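Local atomic coordinates of binding domain (Hc) of Paraclostridial Mosquitocidal Protein 1 (Paraclostridium bifermentans, PDB entry 6HOX), a protein that serves as the receptor-binding part of a botulinum-like neurotoxin that specifically targets Anopheles mosquitoes, directing the toxin to host nerve cells. Residues Arg64-Glu69 and Asn216-Leu221; Ile110-Val115 and Phe207-Asn212; Tyr286-Ser291 and Met360-Gly365; Asp313-Lys318 and Glu340-Leu345. One frame throughout, in Å; residues are numbered along the deposited sequence.

Contact 1: residues Arg64-Glu69 and Asn216-Leu221; sequences RLNSNE and NQFIRL
Leu65 and Ile219 form an antiparallel hydrogen-bonded pair, with Leu65 N to Ile219 O and Ile219 N to Leu65 O both 2.8 Å, and the axes of strands 64-66 and 218-221 approach to 4.6 Å at 160°. On the face carrying Arg64, Phe218 and Arg220, the Arg64 guanidinium lies flat over the Phe218 ring. The planes differ by 14°, and Arg64 CZ is 3.7 Å from the Phe218 centroid, a cation-pi stack. With CG anti to the backbone N (chi1 170°), the extended Arg64 chain reaches over to that ring on the neighbouring strand. Asn66 fixes its rotation: OD1 offers a lone pair to Arg64 NE at 2.8 Å, within the guanidinium plane, while Arg64 NH1 bridges to Glu442. Beyond the paired residues, Gln217 O receives Ser67 OG at 2.8 Å from above the carbonyl plane, as well as a water that also binds Ser67 N. Arg220 in turn pairs with Asp441. The contact joins strands 61-66 and 218-227 in the antiparallel sheet of the concanavalin-like jelly roll of the N-terminal receptor-binding subdomain.

Contact 2: residues Ile110-Val115 and Phe207-Asn212; sequences IEYDLV and FKLEGN
Tyr112 receives Asn212 on one face of its ring: Asn212 CB stands 3.5 Å from the Tyr112 centroid and 9° off the normal, a CH-pi contact. Tyr112 holds CG between its backbone N and carbonyl carbon (chi1 58°), which turns the ring over Asn212 and sets its edge beside Leu209, with CE1 3.6 Å from Leu209 CD2. Asp113 pairs through its backbone with Glu210. Asp113 N reaches Glu210 O at 2.9 Å, and Glu210 N returns to Asp113 O at 3.2 Å. Their carboxylates do not meet; that of Asp113 binds Asn116 and Lys124, whereas Glu210 OE1 forms a salt bridge with Lys208 NZ. Leu114 takes the next step, its O accepting Lys208 N at 2.8 Å, and here the register slips by one residue in a beta bulge. Past it, Val115 CG1 lies over the Phe207 ring, 3.9 Å from its centroid. Leu114 and Val115 both face Ile125 of strand 122-128, Leu114 and Leu209 rest on Ile219 of strand 218-227, and Phe207 packs edge-to-face on Phe224 of that same strand.

Contact 3: residues Tyr286-Ser291 and Met360-Gly365; sequences YYPYIS and MVLNEG
Leu362 N donates to Tyr286 O at 2.8 Å with an N-H...O angle of 163°, a direct hydrogen bond between strand segments whose N-to-C directions are 131° apart, well short of antiparallel. Beside it Val361 CG1 sits over the Tyr287 ring, 3.8 Å from the centroid and 16° off its normal. The two side chains lie side by side and point the same way; Tyr287 has CG anti to its carbonyl carbon. Pro288 CD lies 3.4 Å from Met360 O. The proline ring slides past Leu362 in the opposite direction, with Pro288 CG 3.8 Å from Leu362 CD2. Strands 285-291 and 361-363 belong to the beta-trefoil of the C-terminal receptor-binding subdomain. In the next shell, Leu347 of strand 345-348 backs both Pro288 and Met360, while the Met360 backbone is hydrogen-bonded to that of Leu412. Tyr342 touches Leu362 and meets the Tyr286 ring edge-to-face, and Tyr279 also meets that ring. An acetate ion, probably from the crystallisation liquor, lies about 3 Å from the side chain of Tyr287.

Contact 4: residues Asp313-Lys318 and Glu340-Leu345; sequences DVEKVK and ENYGNL
Lys316 O is gripped twice, by Glu340 N at 3.1 Å (N-H...O angle 151°) and by a water at 2.8 Å; the same water accepts a hydrogen bond from Asn341 N at 2.9 Å. This joins strand 316-320 of the beta-trefoil to the turn between strands 333-339 and 345-348. The turn has type I backbone angles at Asn341 and Tyr342 and closes with a weak bond from Gly343 N to Glu340 O. Asn341 also reaches back along the other segment, its ND2 bonding weakly to Val314 O at 3.3 Å. Next to it the Glu315 carboxylate and Tyr342 ring planes are 18° apart, though the groups meet obliquely, with Glu315 OE2 3.7 Å from Tyr342 CE2. Ser277 OG hydrogen-bonds to both Glu315 OE2 and Tyr342 OH and so links the two groups. The Lys316 side chain makes a cation-pi contact with Tyr264. Glu340 and Lys318 cross at about a right angle: the bend of Glu340 at chi2 (-65°) brings its carboxylate against the side of the extended lysine chain, with Glu340 OE2 3.3 Å from Lys318 CD. Between the charged ends the salt bridge is long, Lys318 NZ to Glu340 OE1 at 3.6 Å.

Overall arrangement
The contacts fall into two pairs, one in each receptor-binding subdomain. Contacts 1 and 2 have centres about 10 Å apart in the N-terminal jelly roll; strands 209-210 and 218-227 are consecutive, and Glu69 OE2 to Lys208 NZ (3.0 Å) is a salt bridge between the contacts. Contacts 3 and 4, also about 10 Å apart at their centres, share the C-terminal trefoil, where Glu364 N packs on Leu345 CD2 at 3.5 Å. In each pair the inner contact (2 or 4) lies in sequence between the segments of the outer one. Centres of contacts 1 and 4 are about 34 Å apart, those of 2 and 3 about 47 Å; the pairs come in series, each subdomain held by its own contacts.

Contact 1: residues Arg64-Glu69 and Asn216-Leu221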
loop_
_atom_site.group_PDB
_atom_site.type_symbol
_atom_site.label_atom_id
_atom_site.label_comp_id
_atom_site.label_asym_id
_atom_site.label_seq_id
_atom_site.Cartn_x
_atom_site.Cartn_y
_atom_site.Cartn_z
ATOM N N ARG A 64 6.985 1.360 14.079
ATOM C CA ARG A 64 8.132 1.350 13.206
ATOM C C ARG A 64 9.310 0.683 13.935
ATOM O O ARG A 64 9.676 1.092 15.043
ATOM C CB ARG A 64 8.494 2.772 12.775
ATOM C CG ARG A 64 9.832 2.855 12.052
ATOM C CD ARG A 64 10.162 4.245 11.514
ATOM N NE ARG A 64 11.541 4.338 11.030
ATOM C CZ ARG A 64 11.980 5.198 10.118
ATOM N NH1 ARG A 64 11.137 6.015 9.507
ATOM N NH2 ARG A 64 13.272 5.248 9.839
ATOM N N LEU A 65 9.876 -0.350 13.304
ATOM C CA LEU A 65 11.068 -1.056 13.760
ATOM C C LEU A 65 12.262 -0.661 12.887
ATOM O O LEU A 65 12.200 -0.790 11.679
ATOM C CB LEU A 65 10.820 -2.557 13.639
ATOM C CG LEU A 65 9.728 -3.132 14.540
ATOM C CD1 LEU A 65 9.583 -4.636 14.309
ATOM C CD2 LEU A 65 10.036 -2.872 16.004
ATOM N N ASN A 66 13.348 -0.235 13.532
ATOM C CA ASN A 66 14.594 0.208 12.921
ATOM C C ASN A 66 15.653 -0.879 13.120
ATOM O O ASN A 66 15.439 -1.822 13.861
ATOM C CB ASN A 66 15.056 1.545 13.517
ATOM C CG ASN A 66 14.086 2.663 13.201
ATOM O OD1 ASN A 66 13.550 2.726 12.093
ATOM N ND2 ASN A 66 13.839 3.542 14.161
ATOM N N SER A 67 16.808 -0.709 12.471
ATOM C CA SER A 67 17.880 -1.707 12.498
ATOM C C SER A 67 18.860 -1.425 13.646
ATOM O O SER A 67 20.056 -1.275 13.420
ATOM C CB SER A 67 18.584 -1.762 11.175
ATOM O OG SER A 67 17.741 -2.338 10.192
ATOM N N ASN A 68 18.340 -1.312 14.867
ATOM C CA ASN A 68 19.206 -1.213 16.063
ATOM C C ASN A 68 18.632 -2.099 17.169
ATOM O O ASN A 68 17.452 -2.488 17.111
ATOM C CB ASN A 68 19.374 0.223 16.555
ATOM C CG ASN A 68 18.064 0.813 17.015
ATOM O OD1 ASN A 68 17.604 0.511 18.116
ATOM N ND2 ASN A 68 17.450 1.618 16.162
ATOM N N GLU A 69 19.487 -2.386 18.159
ATOM C CA GLU A 69 19.260 -3.412 19.177
ATOM C C GLU A 69 18.131 -3.002 20.123
ATOM O O GLU A 69 17.461 -3.843 20.658
ATOM C CB GLU A 69 20.544 -3.678 19.965
ATOM C CG GLU A 69 21.575 -4.424 19.158
ATOM C CD GLU A 69 21.064 -5.780 18.704
ATOM O OE1 GLU A 69 20.800 -6.628 19.577
ATOM O OE2 GLU A 69 20.874 -5.958 17.485
ATOM N N ASN A 216 20.074 0.587 7.278
ATOM C CA ASN A 216 19.114 1.616 6.938
ATOM C C ASN A 216 17.705 1.009 6.859
ATOM O O ASN A 216 16.742 1.733 6.812
ATOM C CB ASN A 216 19.525 2.325 5.650
ATOM C CG ASN A 216 20.837 3.065 5.809
ATOM O OD1 ASN A 216 20.979 3.893 6.705
ATOM N ND2 ASN A 216 21.813 2.752 4.979
ATOM N N GLN A 217 17.593 -0.327 6.856
ATOM C CA GLN A 217 16.287 -0.976 6.763
ATOM C C GLN A 217 15.443 -0.633 7.991
ATOM O O GLN A 217 15.942 -0.532 9.133
ATOM C CB GLN A 217 16.430 -2.492 6.623
ATOM C CG GLN A 217 15.133 -3.225 6.311
ATOM C CD GLN A 217 14.469 -2.799 5.023
ATOM O OE1 GLN A 217 14.155 -1.624 4.818
ATOM N NE2 GLN A 217 14.165 -3.767 4.178
ATOM N N PHE A 218 14.150 -0.432 7.734
ATOM C CA PHE A 218 13.156 -0.196 8.756
ATOM C C PHE A 218 11.822 -0.724 8.234
ATOM O O PHE A 218 11.566 -0.727 7.028
ATOM C CB PHE A 218 13.086 1.290 9.126
ATOM C CG PHE A 218 12.526 2.201 8.050
ATOM C CD1 PHE A 218 13.319 2.649 7.006
ATOM C CD2 PHE A 218 11.199 2.607 8.079
ATOM C CE1 PHE A 218 12.799 3.484 6.023
ATOM C CE2 PHE A 218 10.682 3.460 7.112
ATOM C CZ PHE A 218 11.483 3.885 6.075
ATOM N N ILE A 219 10.966 -1.168 9.146
ATOM C CA ILE A 219 9.695 -1.741 8.752
ATOM C C ILE A 219 8.597 -1.057 9.555
ATOM O O ILE A 219 8.791 -0.744 10.716
ATOM C CB ILE A 219 9.696 -3.262 8.990
ATOM C CG1 ILE A 219 10.838 -3.959 8.247
ATOM C CG2 ILE A 219 8.346 -3.865 8.656
ATOM C CD1 ILE A 219 10.686 -3.973 6.757
ATOM N N ARG A 220 7.444 -0.851 8.924
ATOM C CA ARG A 220 6.260 -0.409 9.629
ATOM C C ARG A 220 5.274 -1.576 9.657
ATOM O O ARG A 220 5.064 -2.261 8.640
ATOM C CB ARG A 220 5.744 0.891 9.001
ATOM C CG ARG A 220 6.665 2.065 9.294
ATOM C CD ARG A 220 6.505 3.247 8.364
ATOM N NE ARG A 220 7.068 3.004 7.057
ATOM C CZ ARG A 220 7.159 3.921 6.096
ATOM N NH1 ARG A 220 6.746 5.160 6.329
ATOM N NH2 ARG A 220 7.678 3.597 4.921
ATOM N N LEU A 221 4.691 -1.798 10.837
ATOM C CA LEU A 221 3.929 -3.013 11.151
ATOM C C LEU A 221 2.693 -2.626 11.973
ATOM O O LEU A 221 2.809 -1.885 12.953
ATOM C CB LEU A 221 4.872 -3.951 11.913
ATOM C CG LEU A 221 4.421 -5.397 12.116
ATOM C CD1 LEU A 221 4.413 -6.173 10.798
ATOM C CD2 LEU A 221 5.321 -6.080 13.141
HETATM O O HOH W 1 17.143 1.334 10.661
#

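Contact 2: residues Ile110-Val115 and Phe207-Asn212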
loop_
_atom_site.group_PDB
_atom_site.type_symbol
_atom_site.label_atom_id
_atom_site.label_comp_id
_atom_site.label_asym_id
_atom_site.label_seq_id
_atom_site.Cartn_x
_atom_site.Cartn_y
_atom_site.Cartn_z
ATOM N N ILE A 110 20.149 -13.488 1.445
ATOM C CA ILE A 110 20.201 -13.691 2.907
ATOM C C ILE A 110 18.821 -13.391 3.513
ATOM O O ILE A 110 18.345 -12.261 3.407
ATOM C CB ILE A 110 21.299 -12.803 3.524
ATOM C CG1 ILE A 110 22.689 -13.171 2.991
ATOM C CG2 ILE A 110 21.259 -12.849 5.047
ATOM C CD1 ILE A 110 23.627 -11.991 2.900
ATOM N N GLU A 111 18.193 -14.410 4.123
ATOM C CA GLU A 111 16.952 -14.270 4.908
ATOM C C GLU A 111 17.273 -13.515 6.197
ATOM O O GLU A 111 18.220 -13.867 6.854
ATOM C CB GLU A 111 16.383 -15.593 5.425
ATOM C CG GLU A 111 15.656 -16.430 4.414
ATOM C CD GLU A 111 14.906 -17.615 5.016
ATOM O OE1 GLU A 111 14.584 -17.576 6.226
ATOM O OE2 GLU A 111 14.619 -18.560 4.265
ATOM N N TYR A 112 16.440 -12.549 6.589
ATOM C CA TYR A 112 16.571 -11.972 7.916
ATOM C C TYR A 112 15.195 -11.857 8.584
ATOM O O TYR A 112 14.163 -11.723 7.918
ATOM C CB TYR A 112 17.379 -10.675 7.885
ATOM C CG TYR A 112 16.858 -9.559 7.009
ATOM C CD1 TYR A 112 15.890 -8.668 7.449
ATOM C CD2 TYR A 112 17.374 -9.369 5.740
ATOM C CE1 TYR A 112 15.440 -7.630 6.643
ATOM C CE2 TYR A 112 16.931 -8.343 4.915
ATOM C CZ TYR A 112 15.967 -7.465 5.369
ATOM O OH TYR A 112 15.571 -6.456 4.537
ATOM N N ASP A 113 15.221 -11.913 9.924
ATOM C CA ASP A 113 14.035 -11.996 10.778
ATOM C C ASP A 113 13.285 -10.660 10.791
ATOM O O ASP A 113 13.886 -9.569 10.718
ATOM C CB ASP A 113 14.384 -12.324 12.230
ATOM C CG ASP A 113 15.029 -13.683 12.469
ATOM O OD1 ASP A 113 14.993 -14.525 11.552
ATOM O OD2 ASP A 113 15.563 -13.882 13.586
ATOM N N LEU A 114 11.962 -10.770 10.890
ATOM C CA LEU A 114 11.106 -9.671 11.251
ATOM C C LEU A 114 10.350 -10.010 12.549
ATOM O O LEU A 114 10.273 -9.191 13.474
ATOM C CB LEU A 114 10.144 -9.421 10.094
ATOM C CG LEU A 114 9.178 -8.264 10.322
ATOM C CD1 LEU A 114 9.930 -6.968 10.608
ATOM C CD2 LEU A 114 8.259 -8.090 9.128
ATOM N N VAL A 115 9.733 -11.196 12.577
ATOM C CA VAL A 115 9.005 -11.702 13.723
ATOM C C VAL A 115 9.447 -13.152 13.923
ATOM O O VAL A 115 9.372 -13.942 12.995
ATOM C CB VAL A 115 7.480 -11.617 13.549
ATOM C CG1 VAL A 115 6.775 -11.938 14.856
ATOM C CG2 VAL A 115 7.008 -10.275 12.997
ATOM N N PHE A 207 9.586 -9.314 17.945
ATOM C CA PHE A 207 9.400 -8.427 16.800
ATOM C C PHE A 207 10.651 -7.566 16.686
ATOM O O PHE A 207 10.884 -6.696 17.532
ATOM C CB PHE A 207 8.161 -7.555 16.983
ATOM C CG PHE A 207 6.859 -8.304 17.081
ATOM C CD1 PHE A 207 6.492 -8.942 18.255
ATOM C CD2 PHE A 207 5.994 -8.370 16.001
ATOM C CE1 PHE A 207 5.302 -9.639 18.339
ATOM C CE2 PHE A 207 4.816 -9.093 16.080
ATOM C CZ PHE A 207 4.471 -9.723 17.254
ATOM N N LYS A 208 11.462 -7.826 15.658
ATOM C CA LYS A 208 12.781 -7.217 15.525
ATOM C C LYS A 208 13.416 -7.624 14.201
ATOM O O LYS A 208 13.369 -8.811 13.845
ATOM C CB LYS A 208 13.711 -7.712 16.634
ATOM C CG LYS A 208 15.049 -7.002 16.723
ATOM C CD LYS A 208 15.954 -7.611 17.768
ATOM C CE LYS A 208 17.196 -6.778 18.016
ATOM N NZ LYS A 208 18.074 -6.728 16.823
ATOM N N LEU A 209 14.028 -6.646 13.522
ATOM C CA LEU A 209 14.917 -6.908 12.390
ATOM C C LEU A 209 16.192 -7.572 12.919
ATOM O O LEU A 209 16.911 -6.953 13.695
ATOM C CB LEU A 209 15.260 -5.598 11.672
ATOM C CG LEU A 209 14.181 -5.054 10.743
ATOM C CD1 LEU A 209 14.443 -3.597 10.409
ATOM C CD2 LEU A 209 14.101 -5.890 9.474
ATOM N N GLU A 210 16.438 -8.825 12.517
ATOM C CA GLU A 210 17.603 -9.571 12.988
ATOM C C GLU A 210 18.263 -10.274 11.808
ATOM O O GLU A 210 17.649 -11.137 11.213
ATOM C CB GLU A 210 17.186 -10.583 14.058
ATOM C CG GLU A 210 18.354 -11.199 14.805
ATOM C CD GLU A 210 19.160 -10.172 15.584
ATOM O OE1 GLU A 210 18.608 -9.557 16.520
ATOM O OE2 GLU A 210 20.311 -9.943 15.208
ATOM N N GLY A 211 19.525 -9.927 11.523
ATOM C CA GLY A 211 20.332 -10.632 10.518
ATOM C C GLY A 211 20.634 -9.784 9.290
ATOM O O GLY A 211 21.443 -10.179 8.461
ATOM N N ASN A 212 20.005 -8.609 9.191
ATOM C CA ASN A 212 20.160 -7.713 8.046
ATOM C C ASN A 212 21.452 -6.887 8.202
ATOM O O ASN A 212 21.676 -6.275 9.240
ATOM C CB ASN A 212 18.927 -6.821 7.878
ATOM C CG ASN A 212 18.618 -5.988 9.098
ATOM O OD1 ASN A 212 18.454 -6.521 10.197
ATOM N ND2 ASN A 212 18.551 -4.677 8.915
#

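Contact 3: residues Tyr286-Ser291 and Met360-Gly365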
loop_
_atom_site.group_PDB
_atom_site.type_symbol
_atom_site.label_atom_id
_atom_site.label_comp_id
_atom_site.label_asym_id
_atom_site.label_seq_id
_atom_site.Cartn_x
_atom_site.Cartn_y
_atom_site.Cartn_z
ATOM N N TYR A 286 -2.586 27.165 -20.552
ATOM C CA TYR A 286 -1.688 26.121 -20.074
ATOM C C TYR A 286 -2.417 24.768 -20.078
ATOM O O TYR A 286 -3.523 24.644 -19.541
ATOM C CB TYR A 286 -1.206 26.429 -18.658
ATOM C CG TYR A 286 -0.560 27.777 -18.479
ATOM C CD1 TYR A 286 -1.320 28.890 -18.172
ATOM C CD2 TYR A 286 0.813 27.929 -18.568
ATOM C CE1 TYR A 286 -0.739 30.132 -17.994
ATOM C CE2 TYR A 286 1.414 29.162 -18.375
ATOM C CZ TYR A 286 0.634 30.270 -18.092
ATOM O OH TYR A 286 1.204 31.498 -17.900
ATOM N N TYR A 287 -1.777 23.762 -20.676
ATOM C CA TYR A 287 -2.290 22.406 -20.771
ATOM C C TYR A 287 -1.441 21.483 -19.896
ATOM O O TYR A 287 -0.227 21.412 -20.065
ATOM C CB TYR A 287 -2.276 21.906 -22.220
ATOM C CG TYR A 287 -3.344 22.490 -23.111
ATOM C CD1 TYR A 287 -3.243 23.775 -23.623
ATOM C CD2 TYR A 287 -4.481 21.766 -23.421
ATOM C CE1 TYR A 287 -4.230 24.311 -24.440
ATOM C CE2 TYR A 287 -5.478 22.288 -24.232
ATOM C CZ TYR A 287 -5.357 23.568 -24.749
ATOM O OH TYR A 287 -6.361 24.069 -25.538
ATOM N N PRO A 288 -2.039 20.720 -18.950
ATOM C CA PRO A 288 -1.290 19.667 -18.264
ATOM C C PRO A 288 -1.201 18.451 -19.195
ATOM O O PRO A 288 -2.115 18.200 -19.974
ATOM C CB PRO A 288 -2.129 19.427 -17.003
ATOM C CG PRO A 288 -3.549 19.685 -17.475
ATOM C CD PRO A 288 -3.429 20.818 -18.482
ATOM N N TYR A 289 -0.109 17.691 -19.091
ATOM C CA TYR A 289 0.036 16.446 -19.842
ATOM C C TYR A 289 0.906 15.467 -19.036
ATOM O O TYR A 289 1.656 15.877 -18.151
ATOM C CB TYR A 289 0.600 16.739 -21.240
ATOM C CG TYR A 289 2.030 17.221 -21.263
ATOM C CD1 TYR A 289 2.340 18.546 -21.013
ATOM C CD2 TYR A 289 3.075 16.350 -21.518
ATOM C CE1 TYR A 289 3.649 18.998 -21.014
ATOM C CE2 TYR A 289 4.393 16.786 -21.527
ATOM C CZ TYR A 289 4.680 18.114 -21.272
ATOM O OH TYR A 289 5.980 18.546 -21.282
ATOM N N ILE A 290 0.771 14.164 -19.322
ATOM C CA ILE A 290 1.691 13.166 -18.774
ATOM C C ILE A 290 2.823 12.984 -19.788
ATOM O O ILE A 290 2.586 12.700 -20.955
ATOM C CB ILE A 290 0.995 11.829 -18.446
ATOM C CG1 ILE A 290 -0.218 12.010 -17.533
ATOM C CG2 ILE A 290 1.980 10.852 -17.818
ATOM C CD1 ILE A 290 0.155 12.328 -16.104
ATOM N N SER A 291 4.054 13.182 -19.321
ATOM C CA SER A 291 5.225 13.029 -20.141
ATOM C C SER A 291 5.583 11.545 -20.251
ATOM O O SER A 291 4.998 10.713 -19.565
ATOM C CB SER A 291 6.355 13.832 -19.582
ATOM O OG SER A 291 7.371 14.008 -20.549
ATOM N N MET A 360 -8.247 19.163 -20.950
ATOM C CA MET A 360 -8.208 19.936 -19.730
ATOM C C MET A 360 -7.110 20.988 -19.863
ATOM O O MET A 360 -6.126 20.743 -20.540
ATOM C CB MET A 360 -7.921 19.060 -18.505
ATOM C CG MET A 360 -8.852 17.868 -18.365
ATOM S SD MET A 360 -10.605 18.291 -18.147
ATOM C CE MET A 360 -10.606 18.968 -16.493
ATOM N N VAL A 361 -7.301 22.115 -19.169
ATOM C CA VAL A 361 -6.369 23.193 -19.076
ATOM C C VAL A 361 -6.183 23.520 -17.593
ATOM O O VAL A 361 -6.884 22.960 -16.747
ATOM C CB VAL A 361 -6.868 24.425 -19.873
ATOM C CG1 VAL A 361 -7.000 24.112 -21.356
ATOM C CG2 VAL A 361 -8.186 24.956 -19.322
ATOM N N LEU A 362 -5.213 24.396 -17.297
ATOM C CA LEU A 362 -5.016 24.973 -15.987
ATOM C C LEU A 362 -5.487 26.426 -16.036
ATOM O O LEU A 362 -4.982 27.204 -16.821
ATOM C CB LEU A 362 -3.536 24.904 -15.593
ATOM C CG LEU A 362 -2.886 23.534 -15.724
ATOM C CD1 LEU A 362 -1.426 23.601 -15.320
ATOM C CD2 LEU A 362 -3.628 22.487 -14.896
ATOM N N ASN A 363 -6.454 26.766 -15.182
ATOM C CA ASN A 363 -7.132 28.034 -15.261
ATOM C C ASN A 363 -7.467 28.486 -13.845
ATOM O O ASN A 363 -7.727 27.655 -12.995
ATOM C CB ASN A 363 -8.401 27.927 -16.107
ATOM C CG ASN A 363 -8.781 29.215 -16.803
ATOM O OD1 ASN A 363 -8.132 29.619 -17.755
ATOM N ND2 ASN A 363 -9.863 29.836 -16.373
ATOM N N GLU A 364 -7.448 29.805 -13.625
ATOM C CA GLU A 364 -7.902 30.413 -12.393
ATOM C C GLU A 364 -9.424 30.265 -12.295
ATOM O O GLU A 364 -9.964 30.094 -11.219
ATOM C CB GLU A 364 -7.502 31.887 -12.351
ATOM C CG GLU A 364 -7.877 32.556 -11.046
ATOM C CD GLU A 364 -7.012 33.740 -10.649
ATOM O OE1 GLU A 364 -6.916 34.697 -11.451
ATOM O OE2 GLU A 364 -6.433 33.698 -9.541
ATOM N N GLY A 365 -10.087 30.325 -13.451
ATOM C CA GLY A 365 -11.536 30.236 -13.572
ATOM C C GLY A 365 -12.046 28.798 -13.566
ATOM O O GLY A 365 -11.916 28.071 -14.568
HETATM O O HOH W 2 -4.573 18.638 -21.237
#

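Contact 4: residues Asp313-Lys318 and Glu340-Leu345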
loop_
_atom_site.group_PDB
_atom_site.type_symbol
_atom_site.label_atom_id
_atom_site.label_comp_id
_atom_site.label_asym_id
_atom_site.label_seq_id
_atom_site.Cartn_x
_atom_site.Cartn_y
_atom_site.Cartn_z
ATOM N N ASP A 313 10.587 19.813 -13.878
ATOM C CA ASP A 313 9.459 20.759 -13.903
ATOM C C ASP A 313 8.146 20.054 -13.527
ATOM O O ASP A 313 7.068 20.631 -13.769
ATOM C CB ASP A 313 9.331 21.455 -15.268
ATOM C CG ASP A 313 8.851 20.567 -16.409
ATOM O OD1 ASP A 313 8.709 19.361 -16.194
ATOM O OD2 ASP A 313 8.625 21.097 -17.520
ATOM N N VAL A 314 8.232 18.836 -12.950
ATOM C CA VAL A 314 7.058 18.072 -12.546
ATOM C C VAL A 314 6.101 18.982 -11.773
ATOM O O VAL A 314 6.516 19.745 -10.945
ATOM C CB VAL A 314 7.409 16.825 -11.710
ATOM C CG1 VAL A 314 7.981 17.191 -10.353
ATOM C CG2 VAL A 314 6.195 15.910 -11.558
ATOM N N GLU A 315 4.808 18.850 -12.054
ATOM C CA GLU A 315 3.775 19.629 -11.392
ATOM C C GLU A 315 3.379 18.952 -10.085
ATOM O O GLU A 315 2.870 17.830 -10.100
ATOM C CB GLU A 315 2.532 19.746 -12.274
ATOM C CG GLU A 315 2.794 20.440 -13.599
ATOM C CD GLU A 315 3.164 21.909 -13.511
ATOM O OE1 GLU A 315 2.979 22.516 -12.439
ATOM O OE2 GLU A 315 3.619 22.444 -14.528
ATOM N N LYS A 316 3.576 19.662 -8.972
ATOM C CA LYS A 316 3.001 19.272 -7.699
ATOM C C LYS A 316 1.548 19.769 -7.647
ATOM O O LYS A 316 1.261 20.848 -8.164
ATOM C CB LYS A 316 3.829 19.853 -6.551
ATOM C CG LYS A 316 5.282 19.400 -6.533
ATOM C CD LYS A 316 5.471 18.057 -5.869
ATOM C CE LYS A 316 5.577 18.164 -4.363
ATOM N NZ LYS A 316 4.969 16.999 -3.680
ATOM N N VAL A 317 0.660 18.989 -7.005
ATOM C CA VAL A 317 -0.772 19.353 -6.830
ATOM C C VAL A 317 -1.210 19.201 -5.366
ATOM O O VAL A 317 -0.668 18.412 -4.595
ATOM C CB VAL A 317 -1.694 18.529 -7.749
ATOM C CG1 VAL A 317 -1.236 18.569 -9.194
ATOM C CG2 VAL A 317 -1.833 17.080 -7.286
ATOM N N LYS A 318 -2.248 19.956 -5.017
ATOM C CA LYS A 318 -2.981 19.802 -3.779
ATOM C C LYS A 318 -4.457 19.679 -4.120
ATOM O O LYS A 318 -4.937 20.384 -5.046
ATOM C CB LYS A 318 -2.821 21.026 -2.876
ATOM C CG LYS A 318 -1.488 21.125 -2.164
ATOM C CD LYS A 318 -1.455 22.234 -1.147
ATOM C CE LYS A 318 -0.165 22.255 -0.356
ATOM N NZ LYS A 318 -0.124 23.431 0.537
ATOM N N GLU A 340 0.369 23.719 -7.627
ATOM C CA GLU A 340 1.184 24.460 -6.675
ATOM C C GLU A 340 2.261 25.313 -7.371
ATOM O O GLU A 340 2.624 26.379 -6.858
ATOM C CB GLU A 340 1.854 23.478 -5.708
ATOM C CG GLU A 340 0.878 22.774 -4.771
ATOM C CD GLU A 340 0.165 23.696 -3.788
ATOM O OE1 GLU A 340 0.834 24.194 -2.853
ATOM O OE2 GLU A 340 -1.061 23.921 -3.959
ATOM N N ASN A 341 2.795 24.839 -8.500
ATOM C CA ASN A 341 3.817 25.575 -9.266
ATOM C C ASN A 341 3.271 26.943 -9.712
ATOM O O ASN A 341 4.026 27.879 -9.884
ATOM C CB ASN A 341 4.302 24.811 -10.505
ATOM C CG ASN A 341 5.180 23.612 -10.205
ATOM O OD1 ASN A 341 5.496 23.320 -9.054
ATOM N ND2 ASN A 341 5.579 22.903 -11.247
ATOM N N TYR A 342 1.955 27.035 -9.913
ATOM C CA TYR A 342 1.301 28.226 -10.439
ATOM C C TYR A 342 0.627 29.050 -9.339
ATOM O O TYR A 342 0.290 30.211 -9.556
ATOM C CB TYR A 342 0.253 27.830 -11.475
ATOM C CG TYR A 342 0.822 27.277 -12.755
ATOM C CD1 TYR A 342 1.206 28.130 -13.775
ATOM C CD2 TYR A 342 0.978 25.912 -12.957
ATOM C CE1 TYR A 342 1.716 27.645 -14.968
ATOM C CE2 TYR A 342 1.495 25.408 -14.140
ATOM C CZ TYR A 342 1.866 26.282 -15.148
ATOM O OH TYR A 342 2.364 25.838 -16.331
ATOM N N GLY A 343 0.342 28.427 -8.200
ATOM C CA GLY A 343 -0.210 29.116 -7.062
ATOM C C GLY A 343 -1.726 29.221 -7.099
ATOM O O GLY A 343 -2.364 28.984 -6.087
ATOM N N ASN A 344 -2.306 29.603 -8.241
ATOM C CA ASN A 344 -3.737 29.953 -8.281
ATOM C C ASN A 344 -4.483 29.259 -9.437
ATOM O O ASN A 344 -5.650 29.594 -9.706
ATOM C CB ASN A 344 -3.918 31.475 -8.354
ATOM C CG ASN A 344 -3.410 32.083 -9.649
ATOM O OD1 ASN A 344 -2.497 31.553 -10.283
ATOM N ND2 ASN A 344 -3.993 33.203 -10.052
ATOM N N LEU A 345 -3.841 28.313 -10.132
ATOM C CA LEU A 345 -4.495 27.622 -11.231
ATOM C C LEU A 345 -5.000 26.245 -10.764
ATOM O O LEU A 345 -4.339 25.576 -9.945
ATOM C CB LEU A 345 -3.518 27.499 -12.405
ATOM C CG LEU A 345 -2.954 28.823 -12.944
ATOM C CD1 LEU A 345 -2.275 28.598 -14.285
ATOM C CD2 LEU A 345 -4.039 29.879 -13.077
HETATM O O HOH W 3 2.039 22.592 -10.195
#